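Local coordinates for cell wall surface anchor family protein (Streptococcus agalactiae serogroup V, PDB 3TW0) that probably acts as the adhesive tip pilin of a Group B Streptococcus pilus, this piece carrying the magnesium-binding von Willebrand factor A-type fold, at residues A[27-37]-A[324-332]; A[77-87]-A[264-275]. The protein carries 2 engineered substitutions. All blocks are in the same frame, centred on the assembly; numbering follows the deposited sequence.

In the fold
The chain runs through strand 11-18 of the central parallel sheet and then enters segment 27-37, which leads into helix 33-48. After strand 55-61 it leaves that sheet for the antiparallel one, where 77-87 forms a hairpin. Contact 2 closes the inner loop when 264-275 returns, after helix 257-263, to lie beside the hairpin. Contact 1 closes the outer loop when 324-332 leaves strand 319-324 and meets 27-37. Contact 2 is therefore nested inside contact 1. Their centres are about 35 Å apart and they do not touch. Contact 1 lies at the metal-binding end of the A-type core, contact 2 in the antiparallel sheet.

Contact 1 of 2, residues A[27-37]-A[324-332]; sequences RANNSQRALKA and GIGVNGDPG
I325 and R33 bury the most surface here, with D330 next. I325 lies against the first turn of helix 33-48. CG2 rests on the backbone of R33, with I325 CG2 3.7 Å from R33 CA. The other branch ends in I325 CD1, which packs on A37 CB at 3.7 Å. V171 of strand 165-172 also touches I325 and A37, so the helix, the loop and the sheet share this apolar patch.

R33 slides past I325 in the opposite direction. Its chain is extended from CG to NE (chi2 180°) and carries the guanidinium along the loop to G326. Two nitrogens grip one carbonyl there. R33 NE makes the firm bond, 2.9 Å from G326 O. R33 NH2 lies nearly along the C=O axis, 2.5 Å from G326 O, so short that its exact length is doubtful. The oxygen sits in the guanidinium plane. R33 NH2 also gives a weak bond to N328 OD1 at 3.0 Å, the amide plane turned 85° away. A28 CB covers one face of the guanidinium near its rim. N328 OD1 also accepts from D330 N at 2.9 Å, closing an Asx turn. R27 NH1 makes a salt bridge to D330 OD2 at 3.0 Å, on the syn side but 31° out of the carboxylate plane.

R33 NH1 bonds to the backbone oxygen of S22, a magnesium ligand. It also forms a long, weak ion pair with D173, a magnesium-binding residue of this protein that does not hold the ion in this model. R33 therefore joins the loop after strand 319-324 to the D18-S20-S22 loop, the DxSxS sequence of the metal-ion-dependent adhesion site (MIDAS). These acceptors fix the orientation of the guanidinium, and its charge may influence the electrostatics beside the metal site.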
loop_
_atom_site.group_PDB
_atom_site.type_symbol
_atom_site.label_atom_id
_atom_site.label_comp_id
_atom_site.label_asym_id
_atom_site.label_seq_id
_atom_site.Cartn_x
_atom_site.Cartn_y
_atom_site.Cartn_z
ATOM N N ARG A 27 -3.920 3.512 17.592
ATOM C CA ARG A 27 -4.939 3.914 16.588
ATOM C C ARG A 27 -6.310 3.320 16.847
ATOM O O ARG A 27 -6.426 2.261 17.477
ATOM C CB ARG A 27 -4.525 3.527 15.151
ATOM C CG ARG A 27 -3.251 4.186 14.621
ATOM C CD ARG A 27 -3.485 5.671 14.285
ATOM N NE ARG A 27 -2.296 6.296 13.704
ATOM C CZ ARG A 27 -2.141 6.567 12.409
ATOM N NH1 ARG A 27 -3.105 6.285 11.527
ATOM N NH2 ARG A 27 -1.028 7.142 11.998
ATOM N N ALA A 28 -7.331 3.987 16.294
ATOM C CA ALA A 28 -8.733 3.609 16.473
ATOM C C ALA A 28 -9.038 3.328 17.934
ATOM O O ALA A 28 -9.532 2.245 18.265
ATOM C CB ALA A 28 -9.093 2.392 15.607
ATOM N N ASN A 29 -8.693 4.286 18.802
ATOM C CA ASN A 29 -9.029 4.208 20.223
ATOM C C ASN A 29 -8.465 2.915 20.875
ATOM O O ASN A 29 -9.205 2.092 21.446
ATOM C CB ASN A 29 -10.559 4.383 20.368
ATOM C CG ASN A 29 -11.074 4.032 21.742
ATOM O OD1 ASN A 29 -10.821 4.736 22.722
ATOM N ND2 ASN A 29 -11.826 2.935 21.820
ATOM N N ASN A 30 -7.145 2.743 20.732
ATOM C CA ASN A 30 -6.406 1.570 21.216
ATOM C C ASN A 30 -6.942 0.204 20.789
ATOM O O ASN A 30 -7.089 -0.717 21.606
ATOM C CB ASN A 30 -6.224 1.649 22.719
ATOM C CG ASN A 30 -5.661 2.959 23.137
ATOM O OD1 ASN A 30 -4.472 3.206 22.976
ATOM N ND2 ASN A 30 -6.515 3.837 23.640
ATOM N N SER A 31 -7.206 0.086 19.489
ATOM C CA SER A 31 -7.701 -1.152 18.895
ATOM C C SER A 31 -6.634 -2.252 18.864
ATOM O O SER A 31 -6.946 -3.395 18.541
ATOM C CB SER A 31 -8.228 -0.874 17.488
ATOM O OG SER A 31 -9.568 -0.422 17.524
ATOM N N GLN A 32 -5.388 -1.888 19.194
ATOM C CA GLN A 32 -4.218 -2.797 19.243
ATOM C C GLN A 32 -4.031 -3.601 17.962
ATOM O O GLN A 32 -3.800 -4.816 17.979
ATOM C CB GLN A 32 -4.260 -3.699 20.470
ATOM C CG GLN A 32 -4.214 -2.941 21.804
ATOM C CD GLN A 32 -4.324 -3.869 23.024
ATOM O OE1 GLN A 32 -3.468 -3.850 23.898
ATOM N NE2 GLN A 32 -5.380 -4.672 23.079
ATOM N N ARG A 33 -4.124 -2.887 16.844
ATOM C CA ARG A 33 -4.058 -3.503 15.531
ATOM C C ARG A 33 -2.810 -4.368 15.345
ATOM O O ARG A 33 -2.924 -5.553 15.060
ATOM C CB ARG A 33 -4.189 -2.440 14.448
ATOM C CG ARG A 33 -5.620 -2.022 14.183
ATOM C CD ARG A 33 -5.638 -0.991 13.131
ATOM N NE ARG A 33 -6.992 -0.586 12.810
ATOM C CZ ARG A 33 -7.346 0.640 12.446
ATOM N NH1 ARG A 33 -6.430 1.599 12.370
ATOM N NH2 ARG A 33 -8.631 0.904 12.161
ATOM N N ALA A 34 -1.630 -3.800 15.572
ATOM C CA ALA A 34 -0.385 -4.526 15.284
ATOM C C ALA A 34 -0.160 -5.708 16.207
ATOM O O ALA A 34 0.293 -6.768 15.765
ATOM C CB ALA A 34 0.786 -3.618 15.328
ATOM N N LEU A 35 -0.443 -5.512 17.491
ATOM C CA LEU A 35 -0.286 -6.595 18.471
ATOM C C LEU A 35 -1.170 -7.767 18.040
ATOM O O LEU A 35 -0.713 -8.915 17.992
ATOM C CB LEU A 35 -0.647 -6.128 19.893
ATOM C CG LEU A 35 -0.870 -7.161 21.032
ATOM C CD1 LEU A 35 0.353 -7.993 21.369
ATOM C CD2 LEU A 35 -1.405 -6.482 22.296
ATOM N N LYS A 36 -2.420 -7.459 17.710
ATOM C CA LYS A 36 -3.405 -8.484 17.363
ATOM C C LYS A 36 -3.083 -9.159 16.035
ATOM O O LYS A 36 -3.251 -10.375 15.891
ATOM C CB LYS A 36 -4.823 -7.894 17.414
ATOM C CG LYS A 36 -5.296 -7.554 18.876
ATOM C CD LYS A 36 -6.655 -6.831 18.980
ATOM C CE LYS A 36 -7.491 -6.972 17.695
ATOM N NZ LYS A 36 -8.906 -7.411 17.944
ATOM N N ALA A 37 -2.606 -8.366 15.072
ATOM C CA ALA A 37 -2.154 -8.901 13.787
ATOM C C ALA A 37 -0.952 -9.846 13.972
ATOM O O ALA A 37 -0.931 -10.948 13.438
ATOM C CB ALA A 37 -1.827 -7.757 12.829
ATOM N N GLY A 324 -9.246 -9.192 8.678
ATOM C CA GLY A 324 -9.415 -7.787 9.035
ATOM C C GLY A 324 -9.195 -7.470 10.496
ATOM O O GLY A 324 -9.769 -8.088 11.385
ATOM N N ILE A 325 -8.368 -6.488 10.767
ATOM C CA ILE A 325 -8.102 -6.152 12.158
ATOM C C ILE A 325 -8.533 -4.733 12.499
ATOM O O ILE A 325 -8.049 -3.777 11.901
ATOM C CB ILE A 325 -6.614 -6.369 12.511
ATOM C CG1 ILE A 325 -6.233 -7.839 12.271
ATOM C CG2 ILE A 325 -6.328 -5.915 13.966
ATOM C CD1 ILE A 325 -5.436 -8.431 13.347
ATOM N N GLY A 326 -9.425 -4.611 13.478
ATOM C CA GLY A 326 -9.950 -3.319 13.938
ATOM C C GLY A 326 -10.328 -2.390 12.794
ATOM O O GLY A 326 -9.749 -1.311 12.657
ATOM N N VAL A 327 -11.301 -2.810 11.986
ATOM C CA VAL A 327 -11.560 -2.206 10.662
ATOM C C VAL A 327 -12.450 -0.966 10.771
ATOM O O VAL A 327 -13.622 -1.069 11.180
ATOM C CB VAL A 327 -12.232 -3.252 9.696
ATOM C CG1 VAL A 327 -12.532 -2.656 8.296
ATOM C CG2 VAL A 327 -11.365 -4.514 9.566
ATOM N N ASN A 328 -11.909 0.196 10.401
ATOM C CA ASN A 328 -12.721 1.427 10.371
ATOM C C ASN A 328 -12.474 2.345 9.173
ATOM O O ASN A 328 -13.132 3.362 9.066
ATOM C CB ASN A 328 -12.592 2.230 11.689
ATOM C CG ASN A 328 -11.260 2.985 11.796
ATOM O OD1 ASN A 328 -10.451 2.971 10.870
ATOM N ND2 ASN A 328 -11.020 3.617 12.940
ATOM N N GLY A 329 -11.519 2.017 8.297
ATOM C CA GLY A 329 -11.232 2.874 7.132
ATOM C C GLY A 329 -10.170 3.970 7.263
ATOM O O GLY A 329 -10.002 4.774 6.335
ATOM N N ASP A 330 -9.415 3.982 8.368
ATOM C CA ASP A 330 -8.344 4.981 8.555
ATOM C C ASP A 330 -7.127 4.704 7.640
ATOM O O ASP A 330 -6.621 3.584 7.627
ATOM C CB ASP A 330 -7.933 5.056 10.039
ATOM C CG ASP A 330 -6.909 6.184 10.353
ATOM O OD1 ASP A 330 -6.965 7.296 9.765
ATOM O OD2 ASP A 330 -6.043 5.967 11.238
ATOM N N PRO A 331 -6.684 5.713 6.851
ATOM C CA PRO A 331 -7.308 7.042 6.586
ATOM C C PRO A 331 -8.113 7.140 5.265
ATOM O O PRO A 331 -7.692 6.591 4.239
ATOM C CB PRO A 331 -6.088 7.952 6.465
ATOM C CG PRO A 331 -5.077 7.046 5.736
ATOM C CD PRO A 331 -5.332 5.635 6.258
ATOM N N GLY A 332 -9.258 7.840 5.306
ATOM C CA GLY A 332 -9.976 8.300 4.099
ATOM C C GLY A 332 -10.953 7.336 3.457
ATOM O O GLY A 332 -11.584 7.660 2.448
#

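Contact 2 of 2, residues A[77-87]-A[264-275]; sequences VADQNGKALND and GYAINSGYIYLY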
loop_
_atom_site.group_PDB
_atom_site.type_symbol
_atom_site.label_atom_id
_atom_site.label_comp_id
_atom_site.label_asym_id
_atom_site.label_seq_id
_atom_site.Cartn_x
_atom_site.Cartn_y
_atom_site.Cartn_z
ATOM N N VAL A 77 4.570 18.530 0.151
ATOM C CA VAL A 77 3.591 19.165 -0.690
ATOM C C VAL A 77 4.314 19.826 -1.878
ATOM O O VAL A 77 5.460 19.488 -2.175
ATOM C CB VAL A 77 2.653 20.143 0.125
ATOM C CG1 VAL A 77 1.809 19.361 1.107
ATOM C CG2 VAL A 77 3.448 21.232 0.884
ATOM N N ALA A 78 3.660 20.725 -2.591
ATOM C CA ALA A 78 4.303 21.355 -3.755
ATOM C C ALA A 78 3.658 22.684 -4.026
ATOM O O ALA A 78 2.550 22.941 -3.547
ATOM C CB ALA A 78 4.211 20.452 -4.997
ATOM N N ASP A 79 4.352 23.524 -4.786
ATOM C CA ASP A 79 3.776 24.774 -5.194
ATOM C C ASP A 79 2.892 24.524 -6.425
ATOM O O ASP A 79 2.659 23.355 -6.816
ATOM C CB ASP A 79 4.853 25.864 -5.423
ATOM C CG ASP A 79 5.700 25.640 -6.676
ATOM O OD1 ASP A 79 5.307 24.815 -7.527
ATOM O OD2 ASP A 79 6.780 26.299 -6.805
ATOM N N GLN A 80 2.417 25.617 -7.028
ATOM C CA GLN A 80 1.481 25.562 -8.151
ATOM C C GLN A 80 2.094 24.987 -9.421
ATOM O O GLN A 80 1.360 24.576 -10.331
ATOM C CB GLN A 80 0.890 26.944 -8.413
ATOM C CG GLN A 80 1.842 27.903 -9.142
ATOM C CD GLN A 80 1.248 29.270 -9.326
ATOM O OE1 GLN A 80 0.524 29.779 -8.456
ATOM N NE2 GLN A 80 1.565 29.890 -10.451
ATOM N N ASN A 81 3.425 24.913 -9.470
ATOM C CA ASN A 81 4.122 24.245 -10.582
ATOM C C ASN A 81 4.567 22.790 -10.328
ATOM O O ASN A 81 5.259 22.190 -11.159
ATOM C CB ASN A 81 5.302 25.097 -11.071
ATOM C CG ASN A 81 4.862 26.455 -11.517
ATOM O OD1 ASN A 81 3.898 26.582 -12.285
ATOM N ND2 ASN A 81 5.519 27.494 -11.008
ATOM N N GLY A 82 4.176 22.216 -9.207
ATOM C CA GLY A 82 4.636 20.855 -8.863
ATOM C C GLY A 82 6.018 20.824 -8.208
ATOM O O GLY A 82 6.601 19.760 -8.038
ATOM N N LYS A 83 6.580 21.981 -7.869
ATOM C CA LYS A 83 7.897 21.995 -7.201
ATOM C C LYS A 83 7.704 21.666 -5.731
ATOM O O LYS A 83 6.895 22.285 -5.071
ATOM C CB LYS A 83 8.589 23.345 -7.347
ATOM C CG LYS A 83 10.000 23.329 -6.781
ATOM C CD LYS A 83 10.812 24.476 -7.331
ATOM C CE LYS A 83 12.222 23.971 -7.687
ATOM N NZ LYS A 83 13.013 24.034 -6.498
ATOM N N ALA A 84 8.464 20.701 -5.226
ATOM C CA ALA A 84 8.161 20.060 -3.974
ATOM C C ALA A 84 8.777 20.752 -2.743
ATOM O O ALA A 84 9.899 21.239 -2.794
ATOM C CB ALA A 84 8.566 18.599 -4.033
ATOM N N LEU A 85 8.031 20.788 -1.636
ATOM C CA LEU A 85 8.597 21.218 -0.356
ATOM C C LEU A 85 7.951 20.492 0.810
ATOM O O LEU A 85 6.808 20.048 0.717
ATOM C CB LEU A 85 8.495 22.745 -0.166
ATOM C CG LEU A 85 7.167 23.452 0.043
ATOM C CD1 LEU A 85 7.411 24.913 0.533
ATOM C CD2 LEU A 85 6.357 23.466 -1.228
ATOM N N ASN A 86 8.681 20.387 1.910
ATOM C CA ASN A 86 8.135 19.803 3.129
ATOM C C ASN A 86 7.740 20.927 4.081
ATOM O O ASN A 86 8.607 21.671 4.522
ATOM C CB ASN A 86 9.184 18.882 3.763
ATOM C CG ASN A 86 8.592 17.907 4.776
ATOM O OD1 ASN A 86 7.671 18.242 5.525
ATOM N ND2 ASN A 86 9.134 16.687 4.811
ATOM N N ASP A 87 6.447 21.067 4.380
ATOM C CA ASP A 87 5.974 22.106 5.325
ATOM C C ASP A 87 5.886 21.655 6.816
ATOM O O ASP A 87 5.389 22.388 7.656
ATOM C CB ASP A 87 4.629 22.677 4.873
ATOM C CG ASP A 87 3.488 21.683 5.024
ATOM O OD1 ASP A 87 3.707 20.459 4.812
ATOM O OD2 ASP A 87 2.357 22.119 5.354
ATOM N N GLY A 264 13.350 28.569 -7.519
ATOM C CA GLY A 264 12.290 28.555 -8.544
ATOM C C GLY A 264 10.860 28.342 -8.052
ATOM O O GLY A 264 9.955 28.088 -8.842
ATOM N N TYR A 265 10.648 28.451 -6.743
ATOM C CA TYR A 265 9.309 28.344 -6.204
ATOM C C TYR A 265 8.425 29.495 -6.641
ATOM O O TYR A 265 8.904 30.626 -6.814
ATOM C CB TYR A 265 9.357 28.301 -4.694
ATOM C CG TYR A 265 9.913 27.019 -4.126
ATOM C CD1 TYR A 265 11.234 26.928 -3.701
ATOM C CD2 TYR A 265 9.110 25.896 -4.010
ATOM C CE1 TYR A 265 11.734 25.737 -3.145
ATOM C CE2 TYR A 265 9.595 24.712 -3.470
ATOM C CZ TYR A 265 10.888 24.638 -3.039
ATOM O OH TYR A 265 11.330 23.452 -2.508
ATOM N N ALA A 266 7.144 29.204 -6.833
ATOM C CA ALA A 266 6.162 30.237 -7.084
ATOM C C ALA A 266 5.904 30.941 -5.760
ATOM O O ALA A 266 5.359 30.339 -4.829
ATOM C CB ALA A 266 4.879 29.646 -7.623
ATOM N N ILE A 267 6.322 32.202 -5.669
ATOM C CA ILE A 267 6.144 32.979 -4.441
ATOM C C ILE A 267 5.352 34.226 -4.767
ATOM O O ILE A 267 5.791 35.044 -5.566
ATOM C CB ILE A 267 7.480 33.407 -3.804
ATOM C CG1 ILE A 267 8.469 32.245 -3.749
ATOM C CG2 ILE A 267 7.250 33.980 -2.409
ATOM C CD1 ILE A 267 9.893 32.676 -3.471
ATOM N N ASN A 268 4.178 34.353 -4.166
ATOM C CA ASN A 268 3.329 35.510 -4.382
ATOM C C ASN A 268 3.268 36.337 -3.103
ATOM O O ASN A 268 2.425 36.087 -2.226
ATOM C CB ASN A 268 1.926 35.087 -4.827
ATOM C CG ASN A 268 0.983 36.284 -5.036
ATOM O OD1 ASN A 268 1.288 37.428 -4.659
ATOM N ND2 ASN A 268 -0.165 36.019 -5.629
ATOM N N SER A 269 4.194 37.289 -3.004
ATOM C CA SER A 269 4.289 38.254 -1.900
ATOM C C SER A 269 3.884 37.833 -0.481
ATOM O O SER A 269 2.749 38.076 -0.074
ATOM C CB SER A 269 3.547 39.543 -2.262
ATOM O OG SER A 269 2.199 39.311 -2.644
ATOM N N GLY A 270 4.750 37.160 0.271
ATOM C CA GLY A 270 5.764 36.250 -0.227
ATOM C C GLY A 270 5.319 34.874 0.299
ATOM O O GLY A 270 5.917 34.333 1.219
ATOM N N TYR A 271 4.228 34.345 -0.266
ATOM C CA TYR A 271 3.668 33.037 0.095
ATOM C C TYR A 271 3.739 32.036 -1.070
ATOM O O TYR A 271 3.410 32.382 -2.225
ATOM C CB TYR A 271 2.188 33.174 0.460
ATOM C CG TYR A 271 1.903 33.873 1.762
ATOM C CD1 TYR A 271 1.644 35.242 1.780
ATOM C CD2 TYR A 271 1.884 33.173 2.973
ATOM C CE1 TYR A 271 1.369 35.909 2.952
ATOM C CE2 TYR A 271 1.611 33.826 4.166
ATOM C CZ TYR A 271 1.357 35.206 4.141
ATOM O OH TYR A 271 1.094 35.898 5.287
ATOM N N ILE A 272 4.127 30.799 -0.752
ATOM C CA ILE A 272 3.994 29.670 -1.675
ATOM C C ILE A 272 2.688 28.946 -1.355
ATOM O O ILE A 272 2.553 28.320 -0.281
ATOM C CB ILE A 272 5.168 28.687 -1.541
ATOM C CG1 ILE A 272 6.507 29.411 -1.751
ATOM C CG2 ILE A 272 5.007 27.534 -2.518
ATOM C CD1 ILE A 272 7.689 28.540 -1.449
ATOM N N TYR A 273 1.716 29.061 -2.259
ATOM C CA TYR A 273 0.433 28.389 -2.076
ATOM C C TYR A 273 0.648 26.904 -2.337
ATOM O O TYR A 273 1.351 26.538 -3.289
ATOM C CB TYR A 273 -0.645 29.014 -2.970
ATOM C CG TYR A 273 -1.060 30.345 -2.398
ATOM C CD1 TYR A 273 -0.322 31.521 -2.675
ATOM C CD2 TYR A 273 -2.138 30.431 -1.500
ATOM C CE1 TYR A 273 -0.686 32.765 -2.102
ATOM C CE2 TYR A 273 -2.506 31.653 -0.929
ATOM C CZ TYR A 273 -1.777 32.815 -1.233
ATOM O OH TYR A 273 -2.155 34.013 -0.660
ATOM N N LEU A 274 0.063 26.078 -1.469
ATOM C CA LEU A 274 0.363 24.650 -1.368
ATOM C C LEU A 274 -0.647 23.755 -2.099
ATOM O O LEU A 274 -1.867 23.970 -2.022
ATOM C CB LEU A 274 0.472 24.241 0.106
ATOM C CG LEU A 274 1.558 25.018 0.884
ATOM C CD1 LEU A 274 1.507 24.652 2.318
ATOM C CD2 LEU A 274 2.987 24.798 0.316
ATOM N N TYR A 275 -0.102 22.774 -2.822
ATOM C CA TYR A 275 -0.857 21.757 -3.537
ATOM C C TYR A 275 -0.323 20.399 -3.101
ATOM O O TYR A 275 0.868 20.250 -2.738
ATOM C CB TYR A 275 -0.663 21.895 -5.071
ATOM C CG TYR A 275 -1.152 23.211 -5.646
ATOM C CD1 TYR A 275 -0.472 24.392 -5.389
ATOM C CD2 TYR A 275 -2.294 23.267 -6.435
ATOM C CE1 TYR A 275 -0.916 25.597 -5.876
ATOM C CE2 TYR A 275 -2.749 24.491 -6.948
ATOM C CZ TYR A 275 -2.042 25.639 -6.659
ATOM O OH TYR A 275 -2.454 26.841 -7.131
HETATM O O HOH W 1 7.578 26.483 -9.147
HETATM O O HOH W 2 2.059 27.620 -5.428
#
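D79 places CG between its backbone N and carbonyl carbon (chi1 72°), which brings its carboxylate to the backbone of A266. Y265 sets CG beside its own backbone N (chi1 -71°), which puts one ring face under K83 and the ring edge at A84. A266 N donates to D79 OD2 at 2.9 Å, from above the carboxylate plane. N81 N and K83 N reach D79 OD1 from opposite faces of its carboxylate plane, the N81 N bond making an Asx turn at D79. A water joins N81 ND2 and G264 O and lies close to D79 OD2.

K83 CD sits over the centre of the Y265 ring, 4.0 Å from its centroid, a CH-pi contact. K83 NZ stays over the same face, in cation-pi range. At the ring edge, Y265 OH donates to A84 O at 2.7 Å.

Residues 77-85 form a beta hairpin with a type I turn from D79 to G82. V77 bonds to L85 on one side, while A78 pairs with Y275 on the other, an antiparallel hydrogen-bonded pair that adds strand 271-276 to the sheet. Y275 N is 2.8 Å from A78 O. The Y275 ring packs against Q80, with Y275 CE1 3.4 Å from Q80 CB. V77 CG2 and L85 CD2 both meet L274 CD2, at 3.6 and 3.9 Å. L85 also reaches I272 tip to tip.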